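Local atomic coordinates of hypothetical protein yxiM (Bacillus subtilis, PDB entry 2O14), a protein that belongs to the GDSL family of lipolytic enzymes and is probably an esterase, its natural substrate being unknown. Residues D170-N175 / T340-R345. Sequence-based numbering, arbitrary orientation.
Sequences DSTVCN and TLHPNR
Ser-171 and His-342 meet at the CD2–NE2 side of the imidazole: CB of Ser-171 lies 3.6 Å from CD2 of His-342, an oblique approach. The OG of Ser-171 stops 4.1 Å from His-342 NE2, too long for a hydrogen bond, and makes a weak bond to the backbone N of Gly-209 instead. In Ser-171, chi1 of -61° sets OG beside the backbone N, anti to the carbonyl carbon, and so fixes where the hydroxyl lies relative to the ring, whereas CB is placed by the backbone. On the far side of the imidazole, ND1 is hydrogen-bonded to Asp-339 OD2. Ser, His and Asp, with the histidine between the other two in space, match the catalytic triad of GDSL (SGNH) hydrolases, assigned here by similarity, with the serine in the loop after strand 164-169 of the parallel sheet and the histidine in the loop before helix 345-361. Next in the chain, Thr-172 sets its methyl CG2 against both Leu-341 O, at 3.6 Å, and Pro-343 CD, at 3.7 Å. The methyl is aimed there because OG1, at chi1 67°, turns back to Asp-170 OD1, 2.9 Å away on the carboxylate's syn side; the same OD1 takes the backbone N-H of Thr-172 from the anti side, 26° out of plane, closing an Asx turn. A serine in place of Thr-172 would lack the methyl and would probably open a gap beside Leu-341 O and the proline ring. One water reaches both Ser-171 O (3.1 Å) and Pro-343 O (3.0 Å), and Tyr-176 OH also bonds to Ser-171 O.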
loop_
_atom_site.group_PDB
_atom_site.type_symbol
_atom_site.label_atom_id
_atom_site.label_comp_id
_atom_site.label_asym_id
_atom_site.label_seq_id
_atom_site.Cartn_x
_atom_site.Cartn_y
_atom_site.Cartn_z
ATOM N N ASP A 170 1.352 8.449 4.206
ATOM C CA ASP A 170 -0.010 8.960 4.337
ATOM C C ASP A 170 -0.665 9.234 2.978
ATOM O O ASP A 170 -0.354 8.576 1.983
ATOM C CB ASP A 170 -0.013 10.248 5.169
ATOM C CG ASP A 170 0.966 11.289 4.641
ATOM O OD1 ASP A 170 1.114 11.392 3.406
ATOM O OD2 ASP A 170 1.574 12.014 5.461
ATOM N N SER A 171 -1.565 10.216 2.950
ATOM C CA SER A 171 -2.287 10.602 1.738
ATOM C C SER A 171 -1.405 11.088 0.583
ATOM O O SER A 171 -1.793 10.981 -0.587
ATOM C CB SER A 171 -3.304 11.700 2.067
ATOM O OG SER A 171 -4.257 11.257 3.019
ATOM N N THR A 172 -0.234 11.636 0.894
ATOM C CA THR A 172 0.650 12.124 -0.162
ATOM C C THR A 172 1.563 11.013 -0.682
ATOM O O THR A 172 2.325 11.225 -1.628
ATOM C CB THR A 172 1.531 13.304 0.324
ATOM O OG1 THR A 172 2.453 12.849 1.323
ATOM C CG2 THR A 172 0.664 14.403 0.919
ATOM N N VAL A 173 1.461 9.829 -0.075
ATOM C CA VAL A 173 2.289 8.677 -0.444
ATOM C C VAL A 173 1.511 7.460 -0.955
ATOM O O VAL A 173 1.972 6.747 -1.851
ATOM C CB VAL A 173 3.130 8.201 0.773
ATOM C CG1 VAL A 173 4.008 7.025 0.380
ATOM C CG2 VAL A 173 3.973 9.350 1.308
ATOM N N CYS A 174 0.331 7.234 -0.387
ATOM C CA CYS A 174 -0.503 6.076 -0.719
ATOM C C CYS A 174 -0.990 5.935 -2.154
ATOM O O CYS A 174 -0.810 6.824 -2.991
ATOM C CB CYS A 174 -1.720 6.032 0.210
ATOM S SG CYS A 174 -2.947 7.309 -0.126
ATOM N N ASN A 175 -1.612 4.789 -2.420
ATOM C CA ASN A 175 -2.158 4.485 -3.734
ATOM C C ASN A 175 -3.596 4.968 -3.867
ATOM O O ASN A 175 -4.380 4.896 -2.919
ATOM C CB ASN A 175 -2.158 2.976 -3.993
ATOM C CG ASN A 175 -0.773 2.408 -4.187
ATOM O OD1 ASN A 175 0.105 3.065 -4.746
ATOM N ND2 ASN A 175 -0.574 1.162 -3.753
ATOM N N THR A 340 -3.920 22.507 -1.253
ATOM C CA THR A 340 -2.493 22.796 -1.167
ATOM C C THR A 340 -1.675 21.728 -0.450
ATOM O O THR A 340 -0.469 21.891 -0.266
ATOM C CB THR A 340 -2.242 24.135 -0.452
ATOM O OG1 THR A 340 -2.648 24.027 0.920
ATOM C CG2 THR A 340 -3.027 25.252 -1.126
ATOM N N LEU A 341 -2.317 20.638 -0.046
ATOM C CA LEU A 341 -1.599 19.585 0.665
ATOM C C LEU A 341 -1.396 18.303 -0.131
ATOM O O LEU A 341 -0.333 17.692 -0.063
ATOM C CB LEU A 341 -2.319 19.251 1.975
ATOM C CG LEU A 341 -1.649 18.186 2.855
ATOM C CD1 LEU A 341 -0.296 18.693 3.338
ATOM C CD2 LEU A 341 -2.548 17.866 4.049
ATOM N N HIS A 342 -2.410 17.903 -0.890
ATOM C CA HIS A 342 -2.343 16.667 -1.666
ATOM C C HIS A 342 -1.879 16.803 -3.110
ATOM O O HIS A 342 -2.510 17.486 -3.919
ATOM C CB HIS A 342 -3.706 15.970 -1.644
ATOM C CG HIS A 342 -4.229 15.725 -0.265
ATOM N ND1 HIS A 342 -5.367 16.334 0.218
ATOM C CD2 HIS A 342 -3.748 14.966 0.747
ATOM C CE1 HIS A 342 -5.565 15.960 1.470
ATOM N NE2 HIS A 342 -4.597 15.131 1.816
ATOM N N PRO A 343 -0.762 16.143 -3.455
ATOM C CA PRO A 343 -0.242 16.206 -4.822
ATOM C C PRO A 343 -1.203 15.481 -5.756
ATOM O O PRO A 343 -1.951 14.601 -5.316
ATOM C CB PRO A 343 1.091 15.463 -4.724
ATOM C CG PRO A 343 1.484 15.626 -3.288
ATOM C CD PRO A 343 0.177 15.434 -2.570
ATOM N N ASN A 344 -1.211 15.864 -7.029
ATOM C CA ASN A 344 -2.052 15.172 -7.995
ATOM C C ASN A 344 -1.108 14.173 -8.648
ATOM O O ASN A 344 0.023 14.007 -8.187
ATOM C CB ASN A 344 -2.623 16.131 -9.047
ATOM C CG ASN A 344 -1.556 16.980 -9.713
ATOM O OD1 ASN A 344 -0.453 16.513 -9.998
ATOM N ND2 ASN A 344 -1.892 18.236 -9.979
ATOM N N ARG A 345 -1.548 13.511 -9.710
ATOM C CA ARG A 345 -0.692 12.537 -10.375
ATOM C C ARG A 345 0.640 13.151 -10.825
ATOM O O ARG A 345 1.708 12.566 -10.605
ATOM C CB ARG A 345 -1.432 11.922 -11.568
ATOM C CG ARG A 345 -0.617 10.908 -12.365
ATOM C CD ARG A 345 -1.509 10.136 -13.316
ATOM N NE ARG A 345 -2.346 9.172 -12.604
ATOM C CZ ARG A 345 -1.949 7.953 -12.253
ATOM N NH1 ARG A 345 -0.727 7.541 -12.554
ATOM N NH2 ARG A 345 -2.768 7.151 -11.589
HETATM O O HOH W 1 -2.167 13.138 -2.756
#